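PDB 2YNK: WZI from Escherichia coli, which acts as an outer-membrane lectin, a carbohydrate-binding beta-barrel that underpins assembly of the group 1 capsule. Local coordinates for residues G2-A15 and W142-Y156. Residues are numbered along the deposited sequence; the frame is centred on the assembly and turned at random.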
ATOM      1  N   GLY A   2       6.949 -14.006   9.515  1.00 47.21           N
ATOM      2  CA  GLY A   2       6.451 -12.781  10.078  1.00 47.19           C
ATOM      3  C   GLY A   2       5.755 -11.875   9.094  1.00 47.25           C
ATOM      4  O   GLY A   2       5.089 -12.346   8.180  1.00 47.88           O
ATOM      5  N   LEU A   3       5.908 -10.564   9.292  1.00 46.79           N
ATOM      6  CA  LEU A   3       5.254  -9.581   8.435  1.00 45.45           C
ATOM      7  C   LEU A   3       5.951  -9.468   7.087  1.00 43.85           C
ATOM      8  O   LEU A   3       7.152  -9.708   6.975  1.00 42.00           O
ATOM      9  CB  LEU A   3       5.245  -8.209   9.104  1.00 46.34           C
ATOM     10  CG  LEU A   3       4.585  -8.128  10.480  1.00 47.13           C
ATOM     11  CD1 LEU A   3       4.516  -6.665  10.922  1.00 47.12           C
ATOM     12  CD2 LEU A   3       3.214  -8.798  10.471  1.00 45.30           C
ATOM     13  N   VAL A   4       5.168  -9.109   6.073  1.00 42.59           N
ATOM     14  CA  VAL A   4       5.665  -8.880   4.722  1.00 41.88           C
ATOM     15  C   VAL A   4       5.057  -7.551   4.270  1.00 42.16           C
ATOM     16  O   VAL A   4       3.909  -7.500   3.851  1.00 41.40           O
ATOM     17  CB  VAL A   4       5.280 -10.026   3.756  1.00 40.98           C
ATOM     18  CG1 VAL A   4       6.074  -9.933   2.457  1.00 38.88           C
ATOM     19  CG2 VAL A   4       5.497 -11.372   4.427  1.00 41.94           C
ATOM     20  N   VAL A   5       5.835  -6.477   4.406  1.00 43.77           N
ATOM     21  CA  VAL A   5       5.378  -5.128   4.086  1.00 44.62           C
ATOM     22  C   VAL A   5       5.265  -4.909   2.576  1.00 46.09           C
ATOM     23  O   VAL A   5       5.736  -5.732   1.783  1.00 48.95           O
ATOM     24  CB  VAL A   5       6.313  -4.052   4.698  1.00 44.68           C
ATOM     25  CG1 VAL A   5       6.242  -4.094   6.219  1.00 43.60           C
ATOM     26  CG2 VAL A   5       7.740  -4.215   4.197  1.00 44.03           C
ATOM     27  N   ASN A   6       4.644  -3.795   2.194  1.00 44.79           N
ATOM     28  CA  ASN A   6       4.396  -3.480   0.793  1.00 45.49           C
ATOM     29  C   ASN A   6       5.593  -3.768  -0.110  1.00 46.00           C
ATOM     30  O   ASN A   6       6.575  -3.041  -0.084  1.00 47.82           O
ATOM     31  CB  ASN A   6       4.021  -1.999   0.619  1.00 45.90           C
ATOM     32  CG  ASN A   6       2.832  -1.583   1.449  1.00 46.04           C
ATOM     33  OD1 ASN A   6       2.415  -2.280   2.374  1.00 50.16           O
ATOM     34  ND2 ASN A   6       2.285  -0.427   1.127  1.00 46.83           N
ATOM     35  N   ASP A   7       5.509  -4.839  -0.895  1.00 47.58           N
ATOM     36  CA  ASP A   7       6.437  -5.084  -2.002  1.00 46.62           C
ATOM     37  C   ASP A   7       5.590  -5.144  -3.255  1.00 44.73           C
ATOM     38  O   ASP A   7       4.517  -5.732  -3.247  1.00 47.12           O
ATOM     39  CB  ASP A   7       7.169  -6.400  -1.811  1.00 49.42           C
ATOM     40  CG  ASP A   7       8.207  -6.654  -2.893  1.00 51.67           C
ATOM     41  OD1 ASP A   7       9.133  -5.826  -3.031  1.00 52.04           O
ATOM     42  OD2 ASP A   7       8.109  -7.690  -3.596  1.00 53.21           O
ATOM     43  N   ASN A   8       6.048  -4.528  -4.328  1.00 43.64           N
ATOM     44  CA  ASN A   8       5.198  -4.373  -5.506  1.00 43.37           C
ATOM     45  C   ASN A   8       5.284  -5.603  -6.412  1.00 44.77           C
ATOM     46  O   ASN A   8       4.275  -6.053  -6.945  1.00 42.18           O
ATOM     47  CB  ASN A   8       5.574  -3.105  -6.269  1.00 41.82           C
ATOM     48  CG  ASN A   8       4.663  -2.834  -7.439  1.00 42.10           C
ATOM     49  OD1 ASN A   8       3.445  -2.817  -7.302  1.00 44.43           O
ATOM     50  ND2 ASN A   8       5.250  -2.602  -8.600  1.00 42.90           N
ATOM     51  N   ASP A   9       6.498  -6.132  -6.576  1.00 47.58           N
ATOM     52  CA  ASP A   9       6.719  -7.358  -7.335  1.00 49.74           C
ATOM     53  C   ASP A   9       5.964  -8.539  -6.734  1.00 49.00           C
ATOM     54  O   ASP A   9       5.298  -9.279  -7.464  1.00 46.98           O
ATOM     55  CB  ASP A   9       8.215  -7.676  -7.442  1.00 52.17           C
ATOM     56  CG  ASP A   9       8.911  -6.870  -8.531  1.00 54.64           C
ATOM     57  OD1 ASP A   9       8.216  -6.123  -9.254  1.00 57.31           O
ATOM     58  OD2 ASP A   9      10.154  -6.981  -8.672  1.00 57.49           O
ATOM     59  N   LEU A  10       6.049  -8.694  -5.413  1.00 48.76           N
ATOM     60  CA  LEU A  10       5.346  -9.777  -4.710  1.00 49.66           C
ATOM     61  C   LEU A  10       3.834  -9.688  -4.900  1.00 49.64           C
ATOM     62  O   LEU A  10       3.177 -10.682  -5.245  1.00 48.65           O
ATOM     63  CB  LEU A  10       5.658  -9.756  -3.207  1.00 49.39           C
ATOM     64  CG  LEU A  10       5.137 -10.960  -2.410  1.00 50.25           C
ATOM     65  CD1 LEU A  10       5.855 -12.225  -2.872  1.00 52.08           C
ATOM     66  CD2 LEU A  10       5.305 -10.769  -0.908  1.00 47.96           C
ATOM     67  N   ARG A  11       3.300  -8.492  -4.657  1.00 47.81           N
ATOM     68  CA  ARG A  11       1.866  -8.255  -4.711  1.00 46.59           C
ATOM     69  C   ARG A  11       1.298  -8.593  -6.071  1.00 45.15           C
ATOM     70  O   ARG A  11       0.247  -9.202  -6.151  1.00 47.36           O
ATOM     71  CB  ARG A  11       1.518  -6.790  -4.370  1.00 46.76           C
ATOM     72  CG  ARG A  11       0.058  -6.475  -4.659  1.00 47.00           C
ATOM     73  CD  ARG A  11      -0.494  -5.236  -3.989  1.00 47.33           C
ATOM     74  NE  ARG A  11      -1.921  -5.168  -4.296  1.00 48.37           N
ATOM     75  CZ  ARG A  11      -2.650  -4.062  -4.405  1.00 48.39           C
ATOM     76  NH1 ARG A  11      -2.118  -2.863  -4.209  1.00 49.58           N
ATOM     77  NH2 ARG A  11      -3.939  -4.163  -4.717  1.00 49.43           N
ATOM     78  N   ASN A  12       1.968  -8.171  -7.136  1.00 44.93           N
ATOM     79  CA  ASN A  12       1.459  -8.405  -8.485  1.00 47.04           C
ATOM     80  C   ASN A  12       1.484  -9.917  -8.832  1.00 50.41           C
ATOM     81  O   ASN A  12       0.558 -10.439  -9.456  1.00 49.19           O
ATOM     82  CB  ASN A  12       2.245  -7.583  -9.514  1.00 46.97           C
ATOM     83  CG  ASN A  12       2.112  -6.075  -9.295  1.00 48.35           C
ATOM     84  OD1 ASN A  12       3.109  -5.380  -9.099  1.00 49.07           O
ATOM     85  ND2 ASN A  12       0.883  -5.567  -9.320  1.00 48.61           N
ATOM     86  N   ASP A  13       2.540 -10.604  -8.397  1.00 51.46           N
ATOM     87  CA  ASP A  13       2.658 -12.043  -8.551  1.00 53.17           C
ATOM     88  C   ASP A  13       1.575 -12.802  -7.755  1.00 53.65           C
ATOM     89  O   ASP A  13       0.953 -13.729  -8.276  1.00 52.07           O
ATOM     90  CB  ASP A  13       4.075 -12.507  -8.164  1.00 55.35           C
ATOM     91  CG  ASP A  13       5.089 -12.325  -9.298  1.00 57.94           C
ATOM     92  OD1 ASP A  13       4.792 -11.579 -10.250  1.00 62.38           O
ATOM     93  OD2 ASP A  13       6.184 -12.929  -9.254  1.00 59.64           O
ATOM     94  N   LEU A  14       1.339 -12.404  -6.509  1.00 53.17           N
ATOM     95  CA  LEU A  14       0.268 -13.004  -5.714  1.00 52.82           C
ATOM     96  C   LEU A  14      -1.094 -12.711  -6.332  1.00 53.77           C
ATOM     97  O   LEU A  14      -1.948 -13.594  -6.401  1.00 56.79           O
ATOM     98  CB  LEU A  14       0.285 -12.485  -4.270  1.00 52.06           C
ATOM     99  CG  LEU A  14       1.412 -12.950  -3.344  1.00 51.56           C
ATOM    100  CD1 LEU A  14       1.178 -12.406  -1.943  1.00 49.87           C
ATOM    101  CD2 LEU A  14       1.508 -14.467  -3.323  1.00 52.07           C
ATOM    102  N   ALA A  15      -1.295 -11.471  -6.775  1.00 52.93           N
ATOM    103  CA  ALA A  15      -2.580 -11.051  -7.341  1.00 52.80           C
ATOM    104  C   ALA A  15      -2.885 -11.799  -8.637  1.00 53.09           C
ATOM    105  O   ALA A  15      -4.040 -12.095  -8.942  1.00 53.81           O
ATOM    106  CB  ALA A  15      -2.590  -9.545  -7.582  1.00 49.32           C
ATOM    107  N   TRP A 142       0.134 -11.716  15.468  1.00 48.81           N
ATOM    108  CA  TRP A 142       1.401 -11.002  15.355  1.00 49.66           C
ATOM    109  C   TRP A 142       1.320  -9.644  16.019  1.00 48.81           C
ATOM    110  O   TRP A 142       0.474  -8.821  15.656  1.00 44.35           O
ATOM    111  CB  TRP A 142       1.752 -10.804  13.894  1.00 49.99           C
ATOM    112  CG  TRP A 142       2.472 -11.958  13.275  1.00 50.66           C
ATOM    113  CD1 TRP A 142       2.014 -12.809  12.278  1.00 50.64           C
ATOM    114  CD2 TRP A 142       3.829 -12.407  13.574  1.00 51.55           C
ATOM    115  NE1 TRP A 142       2.976 -13.730  11.949  1.00 51.78           N
ATOM    116  CE2 TRP A 142       4.085 -13.550  12.698  1.00 51.10           C
ATOM    117  CE3 TRP A 142       4.818 -11.994  14.446  1.00 52.08           C
ATOM    118  CZ2 TRP A 142       5.285 -14.231  12.717  1.00 51.32           C
ATOM    119  CZ3 TRP A 142       6.026 -12.693  14.462  1.00 53.29           C
ATOM    120  CH2 TRP A 142       6.253 -13.784  13.610  1.00 52.47           C
ATOM    121  N   LEU A 143       2.196  -9.412  16.993  1.00 48.86           N
ATOM    122  CA  LEU A 143       2.308  -8.117  17.647  1.00 50.56           C
ATOM    123  C   LEU A 143       3.604  -7.475  17.208  1.00 50.71           C
ATOM    124  O   LEU A 143       4.664  -8.092  17.295  1.00 51.01           O
ATOM    125  CB  LEU A 143       2.295  -8.263  19.168  1.00 52.42           C
ATOM    126  CG  LEU A 143       2.367  -6.947  19.963  1.00 52.81           C
ATOM    127  CD1 LEU A 143       1.299  -5.954  19.514  1.00 50.27           C
ATOM    128  CD2 LEU A 143       2.255  -7.230  21.457  1.00 52.39           C
ATOM    129  N   SER A 144       3.516  -6.229  16.758  1.00 50.18           N
ATOM    130  CA  SER A 144       4.645  -5.556  16.136  1.00 50.84           C
ATOM    131  C   SER A 144       4.920  -4.159  16.709  1.00 50.91           C
ATOM    132  O   SER A 144       3.992  -3.433  17.048  1.00 51.07           O
ATOM    133  CB  SER A 144       4.351  -5.424  14.656  1.00 51.12           C
ATOM    134  OG  SER A 144       5.445  -4.814  14.016  1.00 56.49           O
ATOM    135  N   PHE A 145       6.191  -3.786  16.813  1.00 50.13           N
ATOM    136  CA  PHE A 145       6.553  -2.405  17.116  1.00 50.25           C
ATOM    137  C   PHE A 145       7.599  -1.926  16.133  1.00 49.75           C
ATOM    138  O   PHE A 145       8.529  -2.662  15.808  1.00 48.83           O
ATOM    139  CB  PHE A 145       7.091  -2.225  18.538  1.00 51.72           C
ATOM    140  CG  PHE A 145       7.411  -0.788  18.868  1.00 52.57           C
ATOM    141  CD1 PHE A 145       6.410   0.091  19.251  1.00 54.23           C
ATOM    142  CD2 PHE A 145       8.707  -0.299  18.746  1.00 52.66           C
ATOM    143  CE1 PHE A 145       6.699   1.424  19.526  1.00 52.49           C
ATOM    144  CE2 PHE A 145       8.999   1.024  19.018  1.00 50.97           C
ATOM    145  CZ  PHE A 145       7.995   1.885  19.409  1.00 51.25           C
ATOM    146  N   GLY A 146       7.447  -0.681  15.684  1.00 49.32           N
ATOM    147  CA  GLY A 146       8.371  -0.082  14.727  1.00 48.00           C
ATOM    148  C   GLY A 146       7.726   0.969  13.848  1.00 47.87           C
ATOM    149  O   GLY A 146       6.714   1.578  14.213  1.00 46.57           O
ATOM    150  N   GLN A 147       8.325   1.186  12.681  1.00 47.33           N
ATOM    151  CA  GLN A 147       7.763   2.078  11.686  1.00 47.84           C
ATOM    152  C   GLN A 147       7.382   1.241  10.497  1.00 46.73           C
ATOM    153  O   GLN A 147       8.119   1.199   9.505  1.00 45.80           O
ATOM    154  CB  GLN A 147       8.763   3.166  11.287  1.00 49.45           C
ATOM    155  CG  GLN A 147       8.977   4.191  12.384  1.00 51.47           C
ATOM    156  CD  GLN A 147       9.933   5.305  12.014  1.00 53.62           C
ATOM    157  OE1 GLN A 147      10.766   5.172  11.114  1.00 55.34           O
ATOM    158  NE2 GLN A 147       9.827   6.419  12.724  1.00 55.92           N
ATOM    159  N   VAL A 148       6.233   0.566  10.602  1.00 44.99           N
ATOM    160  CA  VAL A 148       5.788  -0.350   9.549  1.00 44.86           C
ATOM    161  C   VAL A 148       4.756   0.314   8.640  1.00 45.22           C
ATOM    162  O   VAL A 148       3.720   0.772   9.124  1.00 47.23           O
ATOM    163  CB  VAL A 148       5.170  -1.650  10.126  1.00 43.27           C
ATOM    164  CG1 VAL A 148       4.658  -2.543   8.999  1.00 40.48           C
ATOM    165  CG2 VAL A 148       6.184  -2.375  10.986  1.00 41.24           C
ATOM    166  N   PRO A 149       5.027   0.354   7.321  1.00 44.78           N
ATOM    167  CA  PRO A 149       4.003   0.826   6.394  1.00 45.32           C
ATOM    168  C   PRO A 149       2.849  -0.157   6.253  1.00 48.15           C
ATOM    169  O   PRO A 149       3.041  -1.390   6.396  1.00 49.99           O
ATOM    170  CB  PRO A 149       4.758   0.945   5.064  1.00 44.14           C
ATOM    171  CG  PRO A 149       5.878  -0.020   5.181  1.00 43.48           C
ATOM    172  CD  PRO A 149       6.281   0.020   6.625  1.00 44.40           C
ATOM    173  N   GLN A 150       1.671   0.394   5.956  1.00 48.34           N
ATOM    174  CA  GLN A 150       0.471  -0.410   5.713  1.00 48.88           C
ATOM    175  C   GLN A 150      -0.083  -0.150   4.319  1.00 47.52           C
ATOM    176  O   GLN A 150       0.367   0.774   3.610  1.00 45.81           O
ATOM    177  CB  GLN A 150      -0.612  -0.075   6.739  1.00 50.22           C
ATOM    178  CG  GLN A 150      -0.307  -0.491   8.166  1.00 50.73           C
ATOM    179  CD  GLN A 150      -0.995   0.404   9.182  1.00 52.05           C
ATOM    180  OE1 GLN A 150      -0.728   1.614   9.256  1.00 51.85           O
ATOM    181  NE2 GLN A 150      -1.872  -0.187   9.984  1.00 53.03           N
ATOM    182  N   TRP A 151      -1.052  -0.982   3.939  1.00 43.96           N
ATOM    183  CA  TRP A 151      -1.920  -0.691   2.806  1.00 43.41           C
ATOM    184  C   TRP A 151      -3.275  -1.231   3.076  1.00 43.40           C
ATOM    185  O   TRP A 151      -3.426  -2.433   3.310  1.00 44.20           O
ATOM    186  CB  TRP A 151      -1.379  -1.297   1.536  1.00 42.80           C
ATOM    187  CG  TRP A 151      -2.112  -0.889   0.287  1.00 43.12           C
ATOM    188  CD1 TRP A 151      -3.229  -1.490  -0.278  1.00 44.55           C
ATOM    189  CD2 TRP A 151      -1.776   0.214  -0.614  1.00 44.13           C
ATOM    190  NE1 TRP A 151      -3.597  -0.853  -1.437  1.00 44.77           N
ATOM    191  CE2 TRP A 151      -2.763   0.182  -1.691  1.00 44.29           C
ATOM    192  CE3 TRP A 151      -0.790   1.190  -0.635  1.00 45.17           C
ATOM    193  CZ2 TRP A 151      -2.738   1.096  -2.732  1.00 44.12           C
ATOM    194  CZ3 TRP A 151      -0.773   2.100  -1.696  1.00 44.07           C
ATOM    195  CH2 TRP A 151      -1.720   2.047  -2.716  1.00 43.94           C
ATOM    196  N   TRP A 152      -4.276  -0.352   3.050  1.00 42.58           N
ATOM    197  CA  TRP A 152      -5.660  -0.747   3.324  1.00 42.02           C
ATOM    198  C   TRP A 152      -6.548  -0.638   2.107  1.00 43.17           C
ATOM    199  O   TRP A 152      -7.011   0.455   1.747  1.00 41.30           O
ATOM    200  CB  TRP A 152      -6.216   0.082   4.466  1.00 40.23           C
ATOM    201  CG  TRP A 152      -5.735  -0.368   5.818  1.00 39.43           C
ATOM    202  CD1 TRP A 152      -4.712  -1.268   6.115  1.00 39.42           C
ATOM    203  CD2 TRP A 152      -6.223   0.084   7.117  1.00 39.10           C
ATOM    204  NE1 TRP A 152      -4.561  -1.404   7.467  1.00 38.71           N
ATOM    205  CE2 TRP A 152      -5.441  -0.633   8.121  1.00 38.82           C
ATOM    206  CE3 TRP A 152      -7.191   0.979   7.532  1.00 39.98           C
ATOM    207  CZ2 TRP A 152      -5.649  -0.457   9.466  1.00 40.20           C
ATOM    208  CZ3 TRP A 152      -7.398   1.150   8.894  1.00 40.33           C
ATOM    209  CH2 TRP A 152      -6.643   0.451   9.838  1.00 41.42           C
ATOM    210  N   GLY A 153      -6.788  -1.784   1.461  1.00 42.50           N
ATOM    211  CA  GLY A 153      -7.752  -1.870   0.376  1.00 42.21           C
ATOM    212  C   GLY A 153      -7.208  -2.488  -0.890  1.00 42.24           C
ATOM    213  O   GLY A 153      -6.023  -2.779  -0.983  1.00 42.39           O
ATOM    214  N   PRO A 154      -8.079  -2.673  -1.888  1.00 43.34           N
ATOM    215  CA  PRO A 154      -7.754  -3.420  -3.091  1.00 44.82           C
ATOM    216  C   PRO A 154      -7.153  -2.590  -4.212  1.00 45.27           C
ATOM    217  O   PRO A 154      -6.815  -3.136  -5.266  1.00 47.58           O
ATOM    218  CB  PRO A 154      -9.112  -3.956  -3.522  1.00 45.70           C
ATOM    219  CG  PRO A 154     -10.060  -2.885  -3.107  1.00 45.90           C
ATOM    220  CD  PRO A 154      -9.478  -2.213  -1.897  1.00 44.36           C
ATOM    221  N   GLY A 155      -7.006  -1.290  -3.993  1.00 44.81           N
ATOM    222  CA  GLY A 155      -6.510  -0.411  -5.031  1.00 43.34           C
ATOM    223  C   GLY A 155      -5.044  -0.637  -5.285  1.00 42.31           C
ATOM    224  O   GLY A 155      -4.322  -1.106  -4.402  1.00 38.02           O
ATOM    225  N   TYR A 156      -4.616  -0.301  -6.503  1.00 43.83           N
ATOM    226  CA  TYR A 156      -3.217  -0.375  -6.896  1.00 45.13           C
ATOM    227  C   TYR A 156      -2.552   0.998  -6.895  1.00 46.05           C
ATOM    228  O   TYR A 156      -1.343   1.109  -6.697  1.00 43.11           O
ATOM    229  CB  TYR A 156      -3.088  -1.030  -8.273  1.00 46.49           C
ATOM    230  CG  TYR A 156      -3.276  -2.531  -8.232  1.00 47.80           C
ATOM    231  CD1 TYR A 156      -2.261  -3.359  -7.785  1.00 48.91           C
ATOM    232  CD2 TYR A 156      -4.478  -3.116  -8.613  1.00 48.98           C
ATOM    233  CE1 TYR A 156      -2.423  -4.737  -7.735  1.00 50.65           C
ATOM    234  CE2 TYR A 156      -4.651  -4.489  -8.570  1.00 50.83           C
ATOM    235  CZ  TYR A 156      -3.617  -5.298  -8.132  1.00 50.66           C
ATOM    236  OH  TYR A 156      -3.773  -6.658  -8.064  1.00 47.95           O
TER
HETATM  237  O   HOH W   1      -3.625  -7.057  -5.523  1.00 34.84           O
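R11 of helix 8-19 plugs into the loop around G155 and Y156, the main polar link in a buried contact inside the 18-stranded antiparallel outer-membrane beta-barrel. The N-terminal segment 2-15 lies against 142-156, where the chain leaves barrel strand 141-145, turns a corner at G146 and folds inward. The contact thus joins the N-terminal helical part to the barrel wall and its inward loop.

At the wall end, G2 CA sits 3.2 Å from W142 CZ2, against the six-membered ring of the indole. The indole NE1 is hydrogen-bonded to E35. L3 reaches the wall with CD1, 3.7 Å from S144 OG. V5 follows, with CG1 3.6 Å from V148 CG1 and its CB near the P149 ring. N6 ND2 gives a weak hydrogen bond to Q150 O, its amide standing steeply to the W151 ring.

R11 leaves its helix with CG anti to the backbone N (chi1 170°) and an extended chain, which carries the guanidinium across to the loop at 154-156. There it lies flat on the Y156 ring, planes 10° apart, an off-centre cation-pi stack. Y156 OH is also hydrogen-bonded to E313. Water 1 bridges R11 NE and Y156 OH. R11 NH2 gives a weak hydrogen bond to P154 O. The end-on grip is on one carbonyl: G155 O takes R11 NH1 at 2.8 Å and R11 NH2 at 3.1 Å, both from the same face of the carbonyl plane.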